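Local coordinates for hypothetical protein TT1426 (Thermus thermophilus, PDB 1WD5), which probably acts as a type I phosphoribosyltransferase, transferring a phosphoribosyl group in a reaction that remains to be defined, at residues L28-G33 and A134-A139; V70-E75 and R113-R118; R103-R108 and V194-V199. All blocks are in the same frame, centred on the assembly; numbering follows the deposited sequence.

Interaction 1 (L28-G33 and A134-A139); sequences LGLPRG and ASMEAA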
ATOM      1  N   LEU A  28       1.154  -5.190   5.149  1.00 14.07           N
ATOM      2  CA  LEU A  28       1.442  -3.764   5.041  1.00 14.77           C
ATOM      3  C   LEU A  28       0.240  -2.978   4.547  1.00 15.60           C
ATOM      4  O   LEU A  28      -0.284  -3.244   3.465  1.00 16.39           O
ATOM      5  CB  LEU A  28       2.616  -3.538   4.084  1.00 12.65           C
ATOM      6  CG  LEU A  28       3.922  -4.257   4.431  1.00 12.08           C
ATOM      7  CD1 LEU A  28       4.993  -3.877   3.417  1.00 12.87           C
ATOM      8  CD2 LEU A  28       4.367  -3.878   5.842  1.00 10.51           C
ATOM      9  N   GLY A  29      -0.193  -2.004   5.340  1.00 15.17           N
ATOM     10  CA  GLY A  29      -1.330  -1.198   4.946  1.00 13.57           C
ATOM     11  C   GLY A  29      -0.921   0.187   4.486  1.00 15.24           C
ATOM     12  O   GLY A  29      -0.040   0.811   5.081  1.00 15.87           O
ATOM     13  N   LEU A  30      -1.539   0.667   3.412  1.00 14.74           N
ATOM     14  CA  LEU A  30      -1.241   2.007   2.919  1.00 15.42           C
ATOM     15  C   LEU A  30      -2.014   2.992   3.790  1.00 15.85           C
ATOM     16  O   LEU A  30      -3.178   2.767   4.093  1.00 15.30           O
ATOM     17  CB  LEU A  30      -1.678   2.160   1.458  1.00 17.49           C
ATOM     18  CG  LEU A  30      -0.754   1.607   0.365  1.00 20.71           C
ATOM     19  CD1 LEU A  30      -0.579   0.106   0.521  1.00 20.74           C
ATOM     20  CD2 LEU A  30      -1.349   1.929  -1.000  1.00 21.42           C
ATOM     21  N   PRO A  31      -1.373   4.094   4.210  1.00 17.26           N
ATOM     22  CA  PRO A  31      -2.019   5.109   5.053  1.00 15.35           C
ATOM     23  C   PRO A  31      -3.164   5.771   4.288  1.00 15.37           C
ATOM     24  O   PRO A  31      -3.045   5.973   3.080  1.00 15.81           O
ATOM     25  CB  PRO A  31      -0.891   6.104   5.333  1.00 18.07           C
ATOM     26  CG  PRO A  31       0.368   5.302   5.119  1.00 19.90           C
ATOM     27  CD  PRO A  31       0.023   4.460   3.923  1.00 17.97           C
ATOM     28  N   ARG A  32      -4.273   6.087   4.960  1.00 14.63           N
ATOM     29  CA  ARG A  32      -4.472   5.820   6.384  1.00 14.21           C
ATOM     30  C   ARG A  32      -5.583   4.784   6.577  1.00 14.78           C
ATOM     31  O   ARG A  32      -5.453   3.875   7.393  1.00 13.31           O
ATOM     32  CB  ARG A  32      -4.828   7.110   7.133  1.00 12.49           C
ATOM     33  CG  ARG A  32      -3.684   8.133   7.172  1.00 14.60           C
ATOM     34  CD  ARG A  32      -3.934   9.243   8.191  1.00 13.52           C
ATOM     35  NE  ARG A  32      -5.026  10.135   7.814  1.00 12.50           N
ATOM     36  CZ  ARG A  32      -4.932  11.109   6.912  1.00 14.18           C
ATOM     37  NH1 ARG A  32      -3.788  11.336   6.276  1.00 12.22           N
ATOM     38  NH2 ARG A  32      -5.987  11.870   6.650  1.00 15.91           N
ATOM     39  N   GLY A  33      -6.670   4.923   5.823  1.00 14.06           N
ATOM     40  CA  GLY A  33      -7.772   3.983   5.938  1.00 14.65           C
ATOM     41  C   GLY A  33      -7.330   2.551   5.682  1.00 15.67           C
ATOM     42  O   GLY A  33      -7.873   1.605   6.261  1.00 16.15           O
ATOM     43  N   ALA A 134      -2.076   4.138  -8.375  1.00 17.51           N
ATOM     44  CA  ALA A 134      -0.849   4.929  -8.297  1.00 17.30           C
ATOM     45  C   ALA A 134      -0.027   4.659  -7.036  1.00 16.73           C
ATOM     46  O   ALA A 134       1.153   4.319  -7.119  1.00 16.07           O
ATOM     47  CB  ALA A 134      -1.181   6.413  -8.387  1.00 15.99           C
ATOM     48  N   SER A 135      -0.645   4.815  -5.870  1.00 15.39           N
ATOM     49  CA  SER A 135       0.073   4.592  -4.624  1.00 15.33           C
ATOM     50  C   SER A 135       0.496   3.135  -4.453  1.00 14.44           C
ATOM     51  O   SER A 135       1.608   2.859  -3.999  1.00 13.66           O
ATOM     52  CB  SER A 135      -0.782   5.035  -3.433  1.00 15.58           C
ATOM     53  OG  SER A 135      -1.088   6.414  -3.524  1.00 18.91           O
HETATM   54  N   MSE A 136      -0.378   2.204  -4.825  1.00 13.82           N
HETATM   55  CA  MSE A 136      -0.056   0.788  -4.687  1.00 16.06           C
HETATM   56  C   MSE A 136       1.146   0.408  -5.547  1.00 15.11           C
HETATM   57  O   MSE A 136       1.996  -0.370  -5.117  1.00 14.75           O
HETATM   58  CB  MSE A 136      -1.258  -0.084  -5.061  1.00 17.12           C
HETATM   59  CG  MSE A 136      -1.041  -1.563  -4.791  1.00 23.83           C
HETATM   60 SE   MSE A 136      -0.819  -1.932  -3.030  1.00 35.28          SE
HETATM   61  CE  MSE A 136      -2.501  -1.797  -2.463  1.00 26.63           C
ATOM     62  N   GLU A 137       1.225   0.959  -6.756  1.00 16.25           N
ATOM     63  CA  GLU A 137       2.352   0.657  -7.638  1.00 17.73           C
ATOM     64  C   GLU A 137       3.651   1.157  -7.018  1.00 17.40           C
ATOM     65  O   GLU A 137       4.684   0.492  -7.098  1.00 16.56           O
ATOM     66  CB  GLU A 137       2.158   1.292  -9.020  1.00 21.17           C
ATOM     67  CG  GLU A 137       1.122   0.585  -9.893  1.00 28.71           C
ATOM     68  CD  GLU A 137       1.320   0.862 -11.376  1.00 32.37           C
ATOM     69  OE1 GLU A 137       2.402   0.520 -11.898  1.00 35.83           O
ATOM     70  OE2 GLU A 137       0.403   1.421 -12.018  1.00 36.21           O
ATOM     71  N   ALA A 138       3.605   2.330  -6.397  1.00 16.35           N
ATOM     72  CA  ALA A 138       4.792   2.873  -5.754  1.00 15.92           C
ATOM     73  C   ALA A 138       5.183   1.951  -4.608  1.00 15.52           C
ATOM     74  O   ALA A 138       6.366   1.682  -4.388  1.00 14.90           O
ATOM     75  CB  ALA A 138       4.515   4.279  -5.228  1.00 17.38           C
ATOM     76  N   ALA A 139       4.182   1.465  -3.876  1.00 16.13           N
ATOM     77  CA  ALA A 139       4.437   0.567  -2.753  1.00 15.34           C
ATOM     78  C   ALA A 139       5.125  -0.698  -3.250  1.00 15.03           C
ATOM     79  O   ALA A 139       6.075  -1.176  -2.636  1.00 14.66           O
ATOM     80  CB  ALA A 139       3.131   0.208  -2.051  1.00 15.40           C
TER
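Leu-30 drives both of its methyl groups against helix 134-144, and almost the whole contact hangs on this one fork. Its CG stands beside the backbone N (chi1 -81°), which carries the branch across to the helix; from there the two methyls part company. CD2 drops onto the first turn, 4.0 Å from Ser-135 CB and equally close to Met-136 N, while CD1 lies 4.0 Å from Met-136 CE, with the selenium of this selenomethionine scarcely farther off. The Met-136 side chain leaves the helix with CG opposite the backbone N (chi1 -174°) and then bends twice, at chi2 and chi3. These bends fold its terminal methyl back toward the leucine, and the two side chains cross at about a right angle. The touching side-chain atoms are all apolar; Ser-135 offers its CB, not its OG, to the leucine. An alanine here removes both methyls, which would probably open a gap between loop and helix and let the selenomethyl end turn more easily. Elsewhere Leu-30 rests on Val-52 of strand 48-59 and on Asp-127; Met-136 continues to Leu-125 of strand 122-126 and Leu-166 of helix 160-167. Thus the loop just after strand 26-29 is joined to helix 134-144, which packs on the adjacent parallel strand 122-126 and on helix 160-167.

Interaction 2 (V70-E75 and R113-R118); sequences VGEGGE and RPKAAR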
ATOM      1  N   VAL A  70      10.001   6.567  -3.943  1.00 13.25           N
ATOM      2  CA  VAL A  70      10.968   6.721  -2.856  1.00 13.49           C
ATOM      3  C   VAL A  70      10.355   6.092  -1.602  1.00 14.23           C
ATOM      4  O   VAL A  70       9.157   6.236  -1.355  1.00 13.20           O
ATOM      5  CB  VAL A  70      11.294   8.209  -2.547  1.00 15.54           C
ATOM      6  CG1 VAL A  70      11.889   8.887  -3.780  1.00 16.52           C
ATOM      7  CG2 VAL A  70      10.044   8.939  -2.086  1.00 14.82           C
ATOM      8  N   GLY A  71      11.174   5.387  -0.828  1.00 12.99           N
ATOM      9  CA  GLY A  71      10.692   4.755   0.385  1.00 14.02           C
ATOM     10  C   GLY A  71      11.028   5.585   1.609  1.00 16.40           C
ATOM     11  O   GLY A  71      11.755   6.579   1.517  1.00 16.22           O
ATOM     12  N   GLU A  72      10.504   5.181   2.760  1.00 16.83           N
ATOM     13  CA  GLU A  72      10.745   5.899   4.005  1.00 17.31           C
ATOM     14  C   GLU A  72      12.233   5.952   4.342  1.00 17.31           C
ATOM     15  O   GLU A  72      12.686   6.857   5.037  1.00 17.23           O
ATOM     16  CB  GLU A  72       9.977   5.234   5.152  1.00 18.19           C
ATOM     17  CG  GLU A  72      10.406   3.803   5.447  1.00 18.41           C
ATOM     18  CD  GLU A  72       9.620   3.181   6.590  1.00 19.72           C
ATOM     19  OE1 GLU A  72       8.720   2.346   6.329  1.00 17.22           O
ATOM     20  OE2 GLU A  72       9.896   3.534   7.757  1.00 20.80           O
ATOM     21  N   GLY A  73      12.990   4.981   3.839  1.00 16.88           N
ATOM     22  CA  GLY A  73      14.416   4.942   4.106  1.00 16.66           C
ATOM     23  C   GLY A  73      15.206   5.924   3.255  1.00 18.52           C
ATOM     24  O   GLY A  73      16.414   6.065   3.427  1.00 19.60           O
ATOM     25  N   GLY A  74      14.529   6.599   2.332  1.00 18.47           N
ATOM     26  CA  GLY A  74      15.206   7.566   1.485  1.00 18.68           C
ATOM     27  C   GLY A  74      15.643   7.048   0.124  1.00 19.84           C
ATOM     28  O   GLY A  74      15.946   7.841  -0.770  1.00 18.70           O
ATOM     29  N   GLU A  75      15.669   5.730  -0.047  1.00 19.10           N
ATOM     30  CA  GLU A  75      16.093   5.144  -1.317  1.00 21.10           C
ATOM     31  C   GLU A  75      15.193   5.534  -2.487  1.00 19.83           C
ATOM     32  O   GLU A  75      13.974   5.621  -2.350  1.00 17.75           O
ATOM     33  CB  GLU A  75      16.138   3.618  -1.227  1.00 22.72           C
ATOM     34  CG  GLU A  75      14.765   2.966  -1.164  1.00 27.06           C
ATOM     35  CD  GLU A  75      14.213   2.872   0.244  1.00 28.92           C
ATOM     36  OE1 GLU A  75      14.585   3.704   1.101  1.00 29.13           O
ATOM     37  OE2 GLU A  75      13.392   1.966   0.488  1.00 29.86           O
ATOM     38  N   ARG A 113       5.960   2.432  16.392  1.00 22.03           N
ATOM     39  CA  ARG A 113       6.129   1.064  15.887  1.00 20.72           C
ATOM     40  C   ARG A 113       7.247   1.034  14.844  1.00 21.20           C
ATOM     41  O   ARG A 113       7.121   1.607  13.761  1.00 21.06           O
ATOM     42  CB  ARG A 113       4.788   0.536  15.326  1.00 20.22           C
ATOM     43  CG  ARG A 113       4.771   0.013  13.879  1.00 24.80           C
ATOM     44  CD  ARG A 113       5.650  -1.206  13.664  1.00 22.64           C
ATOM     45  NE  ARG A 113       4.930  -2.468  13.488  1.00 20.76           N
ATOM     46  CZ  ARG A 113       5.525  -3.654  13.576  1.00 18.28           C
ATOM     47  NH1 ARG A 113       6.826  -3.708  13.835  1.00 15.09           N
ATOM     48  NH2 ARG A 113       4.838  -4.777  13.419  1.00 16.96           N
ATOM     49  N   PRO A 114       8.373   0.374  15.176  1.00 21.36           N
ATOM     50  CA  PRO A 114       9.535   0.261  14.289  1.00 20.52           C
ATOM     51  C   PRO A 114       9.237  -0.567  13.051  1.00 20.45           C
ATOM     52  O   PRO A 114       8.384  -1.453  13.081  1.00 20.73           O
ATOM     53  CB  PRO A 114      10.587  -0.391  15.184  1.00 21.00           C
ATOM     54  CG  PRO A 114       9.758  -1.291  16.042  1.00 22.67           C
ATOM     55  CD  PRO A 114       8.597  -0.388  16.419  1.00 21.71           C
ATOM     56  N   LYS A 115       9.940  -0.274  11.964  1.00 19.26           N
ATOM     57  CA  LYS A 115       9.733  -0.999  10.718  1.00 19.46           C
ATOM     58  C   LYS A 115       9.987  -2.490  10.892  1.00 20.02           C
ATOM     59  O   LYS A 115      11.065  -2.900  11.326  1.00 21.32           O
ATOM     60  CB  LYS A 115      10.649  -0.451   9.625  1.00 19.51           C
ATOM     61  CG  LYS A 115      10.493  -1.172   8.298  1.00 20.98           C
ATOM     62  CD  LYS A 115      11.368  -0.570   7.215  1.00 20.98           C
ATOM     63  CE  LYS A 115      11.126  -1.286   5.894  1.00 24.25           C
ATOM     64  NZ  LYS A 115      11.933  -0.717   4.791  1.00 22.76           N
ATOM     65  N   ALA A 116       8.990  -3.302  10.553  1.00 18.82           N
ATOM     66  CA  ALA A 116       9.117  -4.750  10.665  1.00 19.71           C
ATOM     67  C   ALA A 116       9.919  -5.275   9.482  1.00 19.76           C
ATOM     68  O   ALA A 116       9.852  -4.721   8.386  1.00 19.19           O
ATOM     69  CB  ALA A 116       7.736  -5.400  10.690  1.00 19.53           C
ATOM     70  N   ALA A 117      10.682  -6.341   9.710  1.00 20.89           N
ATOM     71  CA  ALA A 117      11.495  -6.940   8.659  1.00 22.60           C
ATOM     72  C   ALA A 117      10.598  -7.482   7.553  1.00 23.02           C
ATOM     73  O   ALA A 117       9.480  -7.932   7.814  1.00 24.55           O
ATOM     74  CB  ALA A 117      12.358  -8.066   9.240  1.00 22.70           C
ATOM     75  N   ARG A 118      11.085  -7.434   6.316  1.00 23.07           N
ATOM     76  CA  ARG A 118      10.320  -7.919   5.172  1.00 23.76           C
ATOM     77  C   ARG A 118      11.093  -8.948   4.353  1.00 24.59           C
ATOM     78  O   ARG A 118      10.503  -9.787   3.671  1.00 23.89           O
ATOM     79  CB  ARG A 118       9.925  -6.735   4.286  1.00 24.61           C
ATOM     80  CG  ARG A 118       9.058  -5.722   5.020  1.00 27.18           C
ATOM     81  CD  ARG A 118       9.023  -4.368   4.333  1.00 26.97           C
ATOM     82  NE  ARG A 118       8.221  -3.420   5.103  1.00 25.75           N
ATOM     83  CZ  ARG A 118       8.047  -2.144   4.786  1.00 25.67           C
ATOM     84  NH1 ARG A 118       8.625  -1.641   3.704  1.00 29.00           N
ATOM     85  NH2 ARG A 118       7.289  -1.371   5.553  1.00 24.61           N
TER
HETATM   86  O   HOH W   1       7.710   1.281   4.195  1.00 15.96           O
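Glu-72 and Lys-115 meet through different first torsions. The glutamate holds CG between its backbone N and carbonyl carbon (chi1 63°) and runs extended beyond CG toward the lysine, whereas the lysine, with CG turned away from its N (chi1 179°), runs fully extended past the carboxylate. The touch is therefore alongside: Glu-72 OE1 lies 4.0 Å from Lys-115 CD, and the ammonium goes on to a salt bridge with Glu-146. The same lysine chain lays CE over the centre of the Arg-118 guanidinium, 3.3 Å above its plane. Arg-118 NH2 is 4.1 Å from Glu-72 OE1, too far for a salt bridge, and water 1 fills the step: it donates to Glu-72 OE1 at 2.6 Å and accepts from Arg-118 NH2 at 3.0 Å, at the edge of the guanidinium. Glu-146 also takes Arg-118 NH1, while Arg-110 claims the other oxygen of Glu-72. The glutamate sits in a type I beta turn from Gly-71 to Gly-74, closed by Gly-74 N to Gly-71 O at 2.9 Å. This turn links antiparallel strands 66-71 and 76-78, a beta-hairpin at the margin of the sheet, here tied by charge and water to the loop entering strand 122-126.

Interaction 3 (R103-R108 and V194-V199); sequences RKRAER and VTDEDV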
ATOM      1  N   ARG A 103       8.608  12.568   5.157  1.00 17.05           N
ATOM      2  CA  ARG A 103       9.406  12.638   6.378  1.00 18.77           C
ATOM      3  C   ARG A 103       8.742  12.736   7.750  1.00 17.88           C
ATOM      4  O   ARG A 103       8.929  11.852   8.585  1.00 19.04           O
ATOM      5  CB  ARG A 103      10.461  13.745   6.248  1.00 19.18           C
ATOM      6  CG  ARG A 103      11.449  13.782   7.413  1.00 22.80           C
ATOM      7  CD  ARG A 103      12.705  14.574   7.061  1.00 27.25           C
ATOM      8  NE  ARG A 103      12.367  15.830   6.400  1.00 33.14           N
ATOM      9  CZ  ARG A 103      12.537  16.071   5.101  1.00 34.48           C
ATOM     10  NH1 ARG A 103      13.056  15.144   4.298  1.00 31.88           N
ATOM     11  NH2 ARG A 103      12.171  17.243   4.601  1.00 36.76           N
ATOM     12  N   LYS A 104       7.984  13.792   8.004  1.00 17.46           N
ATOM     13  CA  LYS A 104       7.369  13.941   9.319  1.00 18.65           C
ATOM     14  C   LYS A 104       6.414  12.817   9.689  1.00 18.22           C
ATOM     15  O   LYS A 104       6.434  12.332  10.819  1.00 16.63           O
ATOM     16  CB  LYS A 104       6.648  15.286   9.422  1.00 22.32           C
ATOM     17  CG  LYS A 104       7.588  16.482   9.418  1.00 25.01           C
ATOM     18  CD  LYS A 104       6.813  17.782   9.579  1.00 29.40           C
ATOM     19  CE  LYS A 104       7.740  18.990   9.530  1.00 32.84           C
ATOM     20  NZ  LYS A 104       6.970  20.265   9.596  1.00 35.00           N
ATOM     21  N   ARG A 105       5.585  12.393   8.741  1.00 16.90           N
ATOM     22  CA  ARG A 105       4.633  11.325   9.016  1.00 16.35           C
ATOM     23  C   ARG A 105       5.361  10.025   9.353  1.00 15.66           C
ATOM     24  O   ARG A 105       4.973   9.313  10.277  1.00 14.71           O
ATOM     25  CB  ARG A 105       3.693  11.125   7.822  1.00 15.13           C
ATOM     26  CG  ARG A 105       2.708   9.977   8.004  1.00 16.27           C
ATOM     27  CD  ARG A 105       1.534  10.056   7.029  1.00 18.07           C
ATOM     28  NE  ARG A 105       0.598  11.121   7.388  1.00 17.83           N
ATOM     29  CZ  ARG A 105       0.633  12.358   6.899  1.00 23.26           C
ATOM     30  NH1 ARG A 105       1.559  12.706   6.010  1.00 24.56           N
ATOM     31  NH2 ARG A 105      -0.257  13.254   7.307  1.00 22.05           N
ATOM     32  N   ALA A 106       6.422   9.725   8.614  1.00 15.71           N
ATOM     33  CA  ALA A 106       7.196   8.508   8.859  1.00 15.71           C
ATOM     34  C   ALA A 106       7.854   8.535  10.243  1.00 15.75           C
ATOM     35  O   ALA A 106       7.922   7.509  10.921  1.00 15.37           O
ATOM     36  CB  ALA A 106       8.265   8.332   7.775  1.00 14.75           C
ATOM     37  N   GLU A 107       8.334   9.704  10.661  1.00 16.58           N
ATOM     38  CA  GLU A 107       8.978   9.821  11.968  1.00 18.04           C
ATOM     39  C   GLU A 107       8.003   9.534  13.102  1.00 17.81           C
ATOM     40  O   GLU A 107       8.339   8.814  14.042  1.00 14.99           O
ATOM     41  CB  GLU A 107       9.583  11.220  12.172  1.00 19.96           C
ATOM     42  CG  GLU A 107      10.612  11.630  11.122  1.00 26.75           C
ATOM     43  CD  GLU A 107      11.377  12.903  11.496  1.00 31.19           C
ATOM     44  OE1 GLU A 107      10.781  13.798  12.137  1.00 34.19           O
ATOM     45  OE2 GLU A 107      12.571  13.012  11.135  1.00 30.67           O
ATOM     46  N   ARG A 108       6.796  10.086  13.024  1.00 17.61           N
ATOM     47  CA  ARG A 108       5.838   9.847  14.095  1.00 19.33           C
ATOM     48  C   ARG A 108       5.324   8.417  14.133  1.00 17.40           C
ATOM     49  O   ARG A 108       5.098   7.875  15.212  1.00 16.00           O
ATOM     50  CB  ARG A 108       4.670  10.843  14.034  1.00 22.79           C
ATOM     51  CG  ARG A 108       3.953  10.964  12.715  1.00 28.84           C
ATOM     52  CD  ARG A 108       3.179  12.289  12.677  1.00 36.66           C
ATOM     53  NE  ARG A 108       2.618  12.571  11.355  1.00 42.98           N
ATOM     54  CZ  ARG A 108       2.234  13.776  10.942  1.00 43.61           C
ATOM     55  NH1 ARG A 108       2.351  14.826  11.745  1.00 45.80           N
ATOM     56  NH2 ARG A 108       1.737  13.930   9.721  1.00 44.10           N
ATOM     57  N   VAL A 194     -10.030   8.459   8.983  1.00 14.69           N
ATOM     58  CA  VAL A 194      -9.067   7.751   9.830  1.00 13.97           C
ATOM     59  C   VAL A 194      -7.880   8.713   9.947  1.00 14.57           C
ATOM     60  O   VAL A 194      -7.157   8.941   8.978  1.00 14.25           O
ATOM     61  CB  VAL A 194      -8.615   6.420   9.189  1.00 15.48           C
ATOM     62  CG1 VAL A 194      -7.486   5.797  10.011  1.00 14.16           C
ATOM     63  CG2 VAL A 194      -9.799   5.448   9.120  1.00 14.66           C
ATOM     64  N   THR A 195      -7.699   9.290  11.132  1.00 13.49           N
ATOM     65  CA  THR A 195      -6.640  10.270  11.365  1.00 13.29           C
ATOM     66  C   THR A 195      -5.268   9.656  11.638  1.00 15.03           C
ATOM     67  O   THR A 195      -5.147   8.454  11.887  1.00 14.28           O
ATOM     68  CB  THR A 195      -6.978  11.155  12.572  1.00 14.37           C
ATOM     69  OG1 THR A 195      -6.914  10.360  13.758  1.00 13.54           O
ATOM     70  CG2 THR A 195      -8.392  11.731  12.448  1.00 14.08           C
ATOM     71  N   ASP A 196      -4.236  10.495  11.596  1.00 14.02           N
ATOM     72  CA  ASP A 196      -2.885  10.026  11.872  1.00 15.84           C
ATOM     73  C   ASP A 196      -2.872   9.454  13.288  1.00 16.74           C
ATOM     74  O   ASP A 196      -2.191   8.459  13.555  1.00 16.85           O
ATOM     75  CB  ASP A 196      -1.871  11.172  11.758  1.00 15.24           C
ATOM     76  CG  ASP A 196      -1.517  11.504  10.314  1.00 18.02           C
ATOM     77  OD1 ASP A 196      -1.139  10.583   9.556  1.00 15.38           O
ATOM     78  OD2 ASP A 196      -1.603  12.690   9.936  1.00 19.73           O
ATOM     79  N   GLU A 197      -3.626  10.075  14.195  1.00 16.64           N
ATOM     80  CA  GLU A 197      -3.684   9.583  15.566  1.00 18.76           C
ATOM     81  C   GLU A 197      -4.343   8.206  15.594  1.00 18.48           C
ATOM     82  O   GLU A 197      -3.968   7.351  16.395  1.00 16.37           O
ATOM     83  CB  GLU A 197      -4.457  10.547  16.473  1.00 22.39           C
ATOM     84  CG  GLU A 197      -3.841  11.936  16.585  1.00 29.94           C
ATOM     85  CD  GLU A 197      -4.249  12.656  17.864  1.00 34.93           C
ATOM     86  OE1 GLU A 197      -5.378  12.419  18.350  1.00 35.33           O
ATOM     87  OE2 GLU A 197      -3.442  13.466  18.375  1.00 36.85           O
ATOM     88  N   ASP A 198      -5.329   7.986  14.725  1.00 18.42           N
ATOM     89  CA  ASP A 198      -5.979   6.676  14.672  1.00 17.71           C
ATOM     90  C   ASP A 198      -4.971   5.636  14.170  1.00 15.87           C
ATOM     91  O   ASP A 198      -4.927   4.515  14.670  1.00 16.29           O
ATOM     92  CB  ASP A 198      -7.205   6.696  13.747  1.00 18.90           C
ATOM     93  CG  ASP A 198      -8.337   7.562  14.286  1.00 20.22           C
ATOM     94  OD1 ASP A 198      -8.486   7.655  15.524  1.00 21.66           O
ATOM     95  OD2 ASP A 198      -9.090   8.135  13.471  1.00 21.67           O
ATOM     96  N   VAL A 199      -4.156   6.008  13.187  1.00 13.87           N
ATOM     97  CA  VAL A 199      -3.158   5.081  12.665  1.00 13.07           C
ATOM     98  C   VAL A 199      -2.131   4.773  13.746  1.00 14.36           C
ATOM     99  O   VAL A 199      -1.724   3.627  13.907  1.00 14.51           O
ATOM    100  CB  VAL A 199      -2.436   5.648  11.427  1.00 12.79           C
ATOM    101  CG1 VAL A 199      -1.280   4.728  11.028  1.00 10.90           C
ATOM    102  CG2 VAL A 199      -3.425   5.778  10.264  1.00 12.02           C
TER
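Arg-105 grips the carboxylate of Asp-196 side-on, with one nitrogen for each oxygen. NE donates to Asp-196 OD1 at 2.8 Å in an almost straight bond (167°) that lies near the guanidinium plane; NH2 reaches Asp-196 OD2 at 3.0 Å, meeting its syn lone pair with the oxygen tilted from that plane. The two side chains cross at about a right angle, the arginine being bent at chi3 (-73°), yet guanidinium and carboxylate planes are only 34° apart. Arg-108 comes from one helical turn farther on. Its NH2 lies 3.6 Å from Asp-196 OD2, the oxygen well out of the guanidinium plane, and so the attraction is one of charges with no N-H aimed at it. The same NH2 sits over one face of the Arg-105 guanidinium, offset toward its rim; the shared carboxylate offsets the like charges. Tyr-109 adds a hydrogen bond at OD1, and Arg-32 packs against both Arg-105 and Asp-196. Just before Asp-196, Thr-195 caps helix 196-204: Asp-198 N donates to Thr-195 OG1 at 3.0 Å, and Thr-195 N to Asp-198 OD2 at 3.0 Å, a capping box. Buried Arg-108 NE finds no partner in the model. With two cations and a helix N-terminus close by, the Asp-196 carboxylate is likely to stay ionised, and helices 88-112 and 196-204 are held here mainly by charge and hydrogen bonds, not by apolar packing.

Arg-32, which follows a cis peptide in the 28-33 segment, joins interaction 1 to interaction 3. Its NE lies 2.7 Å from Val-194 O, probably a hydrogen bond, and its CD is 3.4 Å from Asp-196 OD1. Interaction 2 meets interaction 1 where Leu-28 CD1 packs 3.7 Å from Arg-118 NE, but it does not touch interaction 3. Interaction 1 sits about 2 Å from the centre of the chain; interactions 2 and 3 are centred about 13 and 15 Å from it. As in other type I phosphoribosyltransferases, the loop after strand 26-29 and the start of helix 134-144 probably border the phosphoribosyl pyrophosphate site, and interaction 3 reaches that loop through Arg-32.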